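Local coordinates for protein probable GTPase engC (Thermotoga maritima, PDB 1U0L) that probably assists late maturation of the 30S ribosomal subunit as a circularly permuted, zinc-binding GTPase that hydrolyses GTP slowly until the ribosomal subunit stimulates it, at residues E98-T101 with Y102-D105; L127-E130 with D131-R134; H246-K249 with E250-D253. One frame throughout, in Å; residues are numbered along the deposited sequence.

How the contacts relate
All three contacts are local and follow one another along the chain; none nests in another or crosses it. Contact 1 closes the loop after strand 87-92 where helix 101-113 begins. Contact 2 repeats this one strand later, between strand 117-122 and helix 130-143, just past the probable GTP-binding residues Asn123 to Asp126. Contact 3 is a tight turn beyond helix 241-244, near the zinc site. Contacts 1 and 3 come within about 4 Å at their nearest atoms, and Arg284 of helix 282-296 pairs with an acid from each, Asp105 and Glu250. Contact 2 lies farther off, its centre about 31 Å from that of contact 3.

Contact 1: residues E98-T101 with Y102-D105; sequences ETST and YIID
Ser100 caps the start of helix 101-113 by turning its hydroxyl back on the helix it precedes. Ser100 OG lies between its own backbone N and carbonyl carbon (chi1 72°), which sets it 3.0 Å from Ile103 N, with a nearly straight N-H...O angle of 167°. The same residue also gives its carbonyl: Ile104 N bonds to Ser100 O at 3.1 Å, the donor lying in the carbonyl plane. One residue on, Asp105 N takes Thr101 O at 2.8 Å, and the helical ladder is under way.

Ile104 is buried beneath this cap. Ile104 CB rests 3.3 Å from Thr101 O. CG1, swung to the backbone N side of CB by chi1 of -65°, passes 3.4 Å from Ser100 O and meets the methyl of Thr99: Ile104 CG1 to Thr99 CG2 is 3.5 Å. The tip, Ile104 CD1, continues past that methyl at 4.1 Å from Thr99 CG2. Thr99 crosses Ile104 at about a right angle and also crosses Ile103, with the CG2 methyls of Thr99 and Ile103 3.8 Å apart.

Thr99 OG1 bonds to Thr93 O, while Thr101 OG1 and Asp105 OD2 both take Asn287 ND2. Asp105 OD1 holds Tyr143 OH and forms a salt bridge to Arg284. Ile104 packs on Val92 and Tyr143, so the first turn of the helix is wedged between the central sheet and helix 130-143, with helix 282-296 alongside. This is a classic helix N-cap, here starting the helix of a beta-alpha-beta unit that joins parallel strands 87-92 and 117-122 in the P-loop GTPase fold.

Contact 2: residues L127-E130 with D131-R134; sequences LYDE and DDLR
Asp132 OD2 is held from two sources, accepting Asp129 N at 2.8 Å and forming a salt bridge to Lys95. The amide arrives on the anti side of the carboxylate, 24° out of its plane. Asp129 answers in kind: its CG sits over its own backbone (chi1 58°), bringing Asp129 OD2 to 2.9 Å from Asp132 N, which meets it nearly along the C-O axis. These reciprocal bonds make a capping box. The two side chains cross at about a right angle, yet their carboxylate planes are nearly parallel, and Lys95 probably offsets part of their shared negative charge. Asp132 OD1 turns to Lys135.

With an alanine here instead of Asp132, Asp129 N would probably lose its side-chain acceptor, and Lys95 and Lys135 a carboxylate partner.

Behind the box, Tyr128 CB packs against Asp132 CB at 3.4 Å, while Leu133 CD2 comes in at the edge of the tyrosine ring. Further out, Arg134 NH2 reaches back to Asp131 OD1 in a 2.7 Å salt bridge.

Leu127 touches the bound GDP, and Tyr128 OH accepts from Val94 N just beyond strand 87-92, tying the turn between strand 117-122 and helix 130-143 to the neighbouring strand's exit loop.

Contact 3: residues H246-K249 with E250-D253; sequences HYFK and EFGD
The Phe251 ring carries Phe248 CB on one face, 3.8 Å from the ring centroid and only 8° off the normal, a CH-pi contact. Beyond that carbon the Phe248 ring runs alongside and points the same way; the planes are 21° apart, but the centroids are 5.1 Å apart, so the rings barely overlap. At the edge of the Phe248 ring, near its plane, comes Glu250 OE1, its nearest ring atom being Phe248 CD2 at 4.1 Å. The carboxylate is turned only slightly from the ring plane. A bend at chi2 of 105° folds the glutamate back over the start of the turn, where Glu250 OE1 passes 3.4 Å from Phe248 C.

The backbone is a beta turn, closed by Phe251 N bonding to Phe248 O at 2.6 Å. The turn packs beside the zinc site: Phe251 meets the zinc ligand His263 edge-to-face, and Tyr288 makes edge-to-face contacts with both phenylalanines.

Glu250 OE2 forms a salt bridge with Arg284 of helix 282-296, and Lys249 NZ pairs with Glu112 of helix 101-113. Phe248 presses on Val109 of the latter helix and on Met291 of the former.

Contact 1: residues E98-T101 with Y102-D105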
loop_
_atom_site.group_PDB
_atom_site.type_symbol
_atom_site.label_atom_id
_atom_site.label_comp_id
_atom_site.label_asym_id
_atom_site.label_seq_id
_atom_site.Cartn_x
_atom_site.Cartn_y
_atom_site.Cartn_z
ATOM N N GLU A 98 14.604 7.882 -10.336
ATOM C CA GLU A 98 13.916 7.778 -11.633
ATOM C C GLU A 98 12.835 6.707 -11.666
ATOM O O GLU A 98 13.126 5.533 -11.882
ATOM C CB GLU A 98 14.905 7.483 -12.744
ATOM C CG GLU A 98 15.344 8.691 -13.523
ATOM C CD GLU A 98 15.333 8.428 -15.015
ATOM O OE1 GLU A 98 16.006 9.167 -15.762
ATOM O OE2 GLU A 98 14.640 7.482 -15.448
ATOM N N THR A 99 11.582 7.116 -11.472
ATOM C CA THR A 99 10.474 6.172 -11.450
ATOM C C THR A 99 9.682 6.233 -12.730
ATOM O O THR A 99 9.168 7.278 -13.085
ATOM C CB THR A 99 9.516 6.472 -10.292
ATOM O OG1 THR A 99 10.258 6.629 -9.074
ATOM C CG2 THR A 99 8.521 5.342 -10.140
ATOM N N SER A 100 9.570 5.110 -13.418
ATOM C CA SER A 100 8.837 5.073 -14.676
ATOM C C SER A 100 7.352 4.973 -14.380
ATOM O O SER A 100 6.960 4.376 -13.373
ATOM C CB SER A 100 9.242 3.846 -15.480
ATOM O OG SER A 100 8.696 2.681 -14.870
ATOM N N THR A 101 6.521 5.529 -15.254
ATOM C CA THR A 101 5.082 5.450 -15.039
ATOM C C THR A 101 4.685 3.981 -14.980
ATOM O O THR A 101 3.753 3.611 -14.269
ATOM C CB THR A 101 4.280 6.127 -16.171
ATOM O OG1 THR A 101 4.575 5.479 -17.414
ATOM C CG2 THR A 101 4.621 7.611 -16.259
ATOM N N TYR A 102 5.399 3.140 -15.722
ATOM C CA TYR A 102 5.097 1.712 -15.724
ATOM C C TYR A 102 5.178 1.124 -14.314
ATOM O O TYR A 102 4.265 0.422 -13.874
ATOM C CB TYR A 102 6.052 0.959 -16.651
ATOM C CG TYR A 102 5.899 -0.540 -16.562
ATOM C CD1 TYR A 102 4.884 -1.198 -17.255
ATOM C CD2 TYR A 102 6.749 -1.295 -15.760
ATOM C CE1 TYR A 102 4.717 -2.575 -17.153
ATOM C CE2 TYR A 102 6.595 -2.670 -15.644
ATOM C CZ TYR A 102 5.580 -3.305 -16.343
ATOM O OH TYR A 102 5.423 -4.671 -16.241
ATOM N N ILE A 103 6.278 1.399 -13.613
ATOM C CA ILE A 103 6.441 0.911 -12.249
ATOM C C ILE A 103 5.336 1.501 -11.392
ATOM O O ILE A 103 4.720 0.794 -10.600
ATOM C CB ILE A 103 7.824 1.301 -11.653
ATOM C CG1 ILE A 103 8.821 0.167 -11.898
ATOM C CG2 ILE A 103 7.707 1.593 -10.153
ATOM C CD1 ILE A 103 9.027 -0.137 -13.350
ATOM N N ILE A 104 5.077 2.795 -11.567
ATOM C CA ILE A 104 4.024 3.469 -10.813
ATOM C C ILE A 104 2.653 2.805 -10.991
ATOM O O ILE A 104 1.915 2.619 -10.019
ATOM C CB ILE A 104 3.867 4.943 -11.231
ATOM C CG1 ILE A 104 5.114 5.742 -10.888
ATOM C CG2 ILE A 104 2.693 5.554 -10.508
ATOM C CD1 ILE A 104 4.993 7.204 -11.229
ATOM N N ASP A 105 2.308 2.454 -12.226
ATOM C CA ASP A 105 1.014 1.837 -12.485
ATOM C C ASP A 105 0.932 0.403 -11.981
ATOM O O ASP A 105 -0.153 -0.087 -11.650
ATOM C CB ASP A 105 0.673 1.907 -13.980
ATOM C CG ASP A 105 0.474 3.332 -14.453
ATOM O OD1 ASP A 105 0.123 4.194 -13.600
ATOM O OD2 ASP A 105 0.660 3.592 -15.665
#

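Contact 2: residues L127-E130 with D131-R134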
loop_
_atom_site.group_PDB
_atom_site.type_symbol
_atom_site.label_atom_id
_atom_site.label_comp_id
_atom_site.label_asym_id
_atom_site.label_seq_id
_atom_site.Cartn_x
_atom_site.Cartn_y
_atom_site.Cartn_z
ATOM N N LEU A 127 15.568 18.726 -4.757
ATOM C CA LEU A 127 16.621 18.421 -5.719
ATOM C C LEU A 127 16.300 18.808 -7.156
ATOM O O LEU A 127 17.196 18.910 -7.991
ATOM C CB LEU A 127 16.896 16.920 -5.680
ATOM C CG LEU A 127 18.260 16.343 -5.323
ATOM C CD1 LEU A 127 18.700 16.810 -3.943
ATOM C CD2 LEU A 127 18.151 14.820 -5.375
ATOM N N TYR A 128 15.024 19.033 -7.440
ATOM C CA TYR A 128 14.582 19.323 -8.794
ATOM C C TYR A 128 14.814 20.689 -9.398
ATOM O O TYR A 128 14.492 21.703 -8.794
ATOM C CB TYR A 128 13.102 18.990 -8.904
ATOM C CG TYR A 128 12.778 17.573 -8.503
ATOM C CD1 TYR A 128 13.774 16.593 -8.461
ATOM C CD2 TYR A 128 11.470 17.202 -8.194
ATOM C CE1 TYR A 128 13.476 15.276 -8.117
ATOM C CE2 TYR A 128 11.159 15.891 -7.856
ATOM C CZ TYR A 128 12.171 14.931 -7.818
ATOM O OH TYR A 128 11.874 13.625 -7.490
ATOM N N ASP A 129 15.363 20.695 -10.611
ATOM C CA ASP A 129 15.600 21.926 -11.355
ATOM C C ASP A 129 14.389 22.112 -12.266
ATOM O O ASP A 129 13.392 21.395 -12.129
ATOM C CB ASP A 129 16.890 21.834 -12.178
ATOM C CG ASP A 129 16.892 20.664 -13.171
ATOM O OD1 ASP A 129 18.000 20.164 -13.479
ATOM O OD2 ASP A 129 15.809 20.254 -13.651
ATOM N N GLU A 130 14.465 23.053 -13.200
ATOM C CA GLU A 130 13.333 23.311 -14.080
ATOM C C GLU A 130 12.872 22.158 -14.967
ATOM O O GLU A 130 11.673 21.974 -15.164
ATOM C CB GLU A 130 13.602 24.546 -14.934
ATOM C CG GLU A 130 13.357 25.837 -14.176
ATOM C CD GLU A 130 11.999 25.855 -13.463
ATOM O OE1 GLU A 130 10.964 25.568 -14.110
ATOM O OE2 GLU A 130 11.971 26.165 -12.250
ATOM N N ASP A 131 13.808 21.386 -15.504
ATOM C CA ASP A 131 13.435 20.269 -16.356
ATOM C C ASP A 131 12.750 19.210 -15.509
ATOM O O ASP A 131 11.750 18.610 -15.924
ATOM C CB ASP A 131 14.667 19.673 -17.043
ATOM C CG ASP A 131 15.330 20.648 -17.996
ATOM O OD1 ASP A 131 14.627 21.178 -18.879
ATOM O OD2 ASP A 131 16.552 20.888 -17.862
ATOM N N ASP A 132 13.286 18.987 -14.313
ATOM C CA ASP A 132 12.720 17.992 -13.414
ATOM C C ASP A 132 11.299 18.383 -13.057
ATOM O O ASP A 132 10.379 17.560 -13.100
ATOM C CB ASP A 132 13.552 17.893 -12.142
ATOM C CG ASP A 132 15.006 17.608 -12.426
ATOM O OD1 ASP A 132 15.290 16.795 -13.335
ATOM O OD2 ASP A 132 15.859 18.194 -11.725
ATOM N N LEU A 133 11.126 19.650 -12.699
ATOM C CA LEU A 133 9.816 20.151 -12.345
ATOM C C LEU A 133 8.821 19.941 -13.461
ATOM O O LEU A 133 7.639 19.723 -13.216
ATOM C CB LEU A 133 9.905 21.623 -11.984
ATOM C CG LEU A 133 10.576 21.812 -10.629
ATOM C CD1 LEU A 133 10.454 23.248 -10.257
ATOM C CD2 LEU A 133 9.928 20.932 -9.553
ATOM N N ARG A 134 9.300 20.000 -14.692
ATOM C CA ARG A 134 8.431 19.799 -15.829
ATOM C C ARG A 134 7.929 18.352 -15.781
ATOM O O ARG A 134 6.740 18.082 -15.995
ATOM C CB ARG A 134 9.200 20.065 -17.118
ATOM C CG ARG A 134 8.306 20.303 -18.313
ATOM C CD ARG A 134 9.129 20.449 -19.564
ATOM N NE ARG A 134 10.206 21.398 -19.336
ATOM C CZ ARG A 134 11.351 21.384 -20.002
ATOM N NH1 ARG A 134 11.547 20.461 -20.939
ATOM N NH2 ARG A 134 12.298 22.278 -19.715
#

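Contact 3: residues H246-K249 with E250-D253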
loop_
_atom_site.group_PDB
_atom_site.type_symbol
_atom_site.label_atom_id
_atom_site.label_comp_id
_atom_site.label_asym_id
_atom_site.label_seq_id
_atom_site.Cartn_x
_atom_site.Cartn_y
_atom_site.Cartn_z
ATOM N N HIS A 246 -9.826 -3.902 -14.340
ATOM C CA HIS A 246 -10.549 -3.359 -13.195
ATOM C C HIS A 246 -9.615 -2.648 -12.228
ATOM O O HIS A 246 -10.047 -2.126 -11.206
ATOM C CB HIS A 246 -11.259 -4.473 -12.422
ATOM C CG HIS A 246 -12.219 -5.268 -13.243
ATOM N ND1 HIS A 246 -13.237 -4.687 -13.967
ATOM C CD2 HIS A 246 -12.310 -6.600 -13.466
ATOM C CE1 HIS A 246 -13.910 -5.627 -14.605
ATOM N NE2 HIS A 246 -13.368 -6.797 -14.318
ATOM N N TYR A 247 -8.330 -2.625 -12.541
ATOM C CA TYR A 247 -7.377 -2.000 -11.652
ATOM C C TYR A 247 -6.784 -0.718 -12.224
ATOM O O TYR A 247 -5.688 -0.281 -11.850
ATOM C CB TYR A 247 -6.323 -3.035 -11.304
ATOM C CG TYR A 247 -6.938 -4.232 -10.604
ATOM C CD1 TYR A 247 -6.442 -5.519 -10.808
ATOM C CD2 TYR A 247 -7.995 -4.071 -9.701
ATOM C CE1 TYR A 247 -6.977 -6.619 -10.128
ATOM C CE2 TYR A 247 -8.531 -5.162 -9.014
ATOM C CZ TYR A 247 -8.011 -6.426 -9.233
ATOM O OH TYR A 247 -8.481 -7.496 -8.517
ATOM N N PHE A 248 -7.544 -0.119 -13.135
ATOM C CA PHE A 248 -7.199 1.142 -13.773
ATOM C C PHE A 248 -8.464 1.999 -13.687
ATOM O O PHE A 248 -9.250 2.022 -14.634
ATOM C CB PHE A 248 -6.846 0.927 -15.244
ATOM C CG PHE A 248 -5.410 0.553 -15.486
ATOM C CD1 PHE A 248 -4.966 -0.744 -15.268
ATOM C CD2 PHE A 248 -4.500 1.515 -15.928
ATOM C CE1 PHE A 248 -3.639 -1.088 -15.481
ATOM C CE2 PHE A 248 -3.170 1.194 -16.146
ATOM C CZ PHE A 248 -2.732 -0.119 -15.920
ATOM N N LYS A 249 -8.669 2.667 -12.547
ATOM C CA LYS A 249 -9.839 3.523 -12.335
ATOM C C LYS A 249 -10.471 3.968 -13.645
ATOM O O LYS A 249 -11.602 3.599 -13.949
ATOM C CB LYS A 249 -9.474 4.797 -11.574
ATOM C CG LYS A 249 -9.127 4.667 -10.100
ATOM C CD LYS A 249 -9.273 6.047 -9.431
ATOM C CE LYS A 249 -8.796 6.031 -8.014
ATOM N NZ LYS A 249 -9.339 4.840 -7.282
ATOM N N GLU A 250 -9.730 4.776 -14.404
ATOM C CA GLU A 250 -10.194 5.311 -15.686
ATOM C C GLU A 250 -11.066 4.348 -16.475
ATOM O O GLU A 250 -12.063 4.757 -17.057
ATOM C CB GLU A 250 -9.015 5.713 -16.578
ATOM C CG GLU A 250 -7.979 6.565 -15.913
ATOM C CD GLU A 250 -6.730 5.781 -15.601
ATOM O OE1 GLU A 250 -6.845 4.732 -14.925
ATOM O OE2 GLU A 250 -5.642 6.216 -16.035
ATOM N N PHE A 251 -10.671 3.082 -16.521
ATOM C CA PHE A 251 -11.430 2.072 -17.249
ATOM C C PHE A 251 -12.624 1.680 -16.381
ATOM O O PHE A 251 -12.484 0.883 -15.445
ATOM C CB PHE A 251 -10.573 0.824 -17.509
ATOM C CG PHE A 251 -9.253 1.096 -18.198
ATOM C CD1 PHE A 251 -8.771 2.388 -18.355
ATOM C CD2 PHE A 251 -8.470 0.037 -18.646
ATOM C CE1 PHE A 251 -7.542 2.616 -18.938
ATOM C CE2 PHE A 251 -7.236 0.262 -19.231
ATOM C CZ PHE A 251 -6.772 1.551 -19.376
ATOM N N GLY A 252 -13.792 2.242 -16.684
ATOM C CA GLY A 252 -14.978 1.934 -15.905
ATOM C C GLY A 252 -16.206 2.618 -16.467
ATOM O O GLY A 252 -17.128 1.962 -16.961
ATOM N N ASP A 253 -16.221 3.944 -16.391
ATOM C CA ASP A 253 -17.333 4.732 -16.908
ATOM C C ASP A 253 -17.311 4.705 -18.433
ATOM O O ASP A 253 -18.183 5.276 -19.084
ATOM C CB ASP A 253 -17.218 6.176 -16.437
ATOM C CG ASP A 253 -15.914 6.815 -16.858
ATOM O OD1 ASP A 253 -14.863 6.446 -16.291
ATOM O OD2 ASP A 253 -15.935 7.675 -17.764
#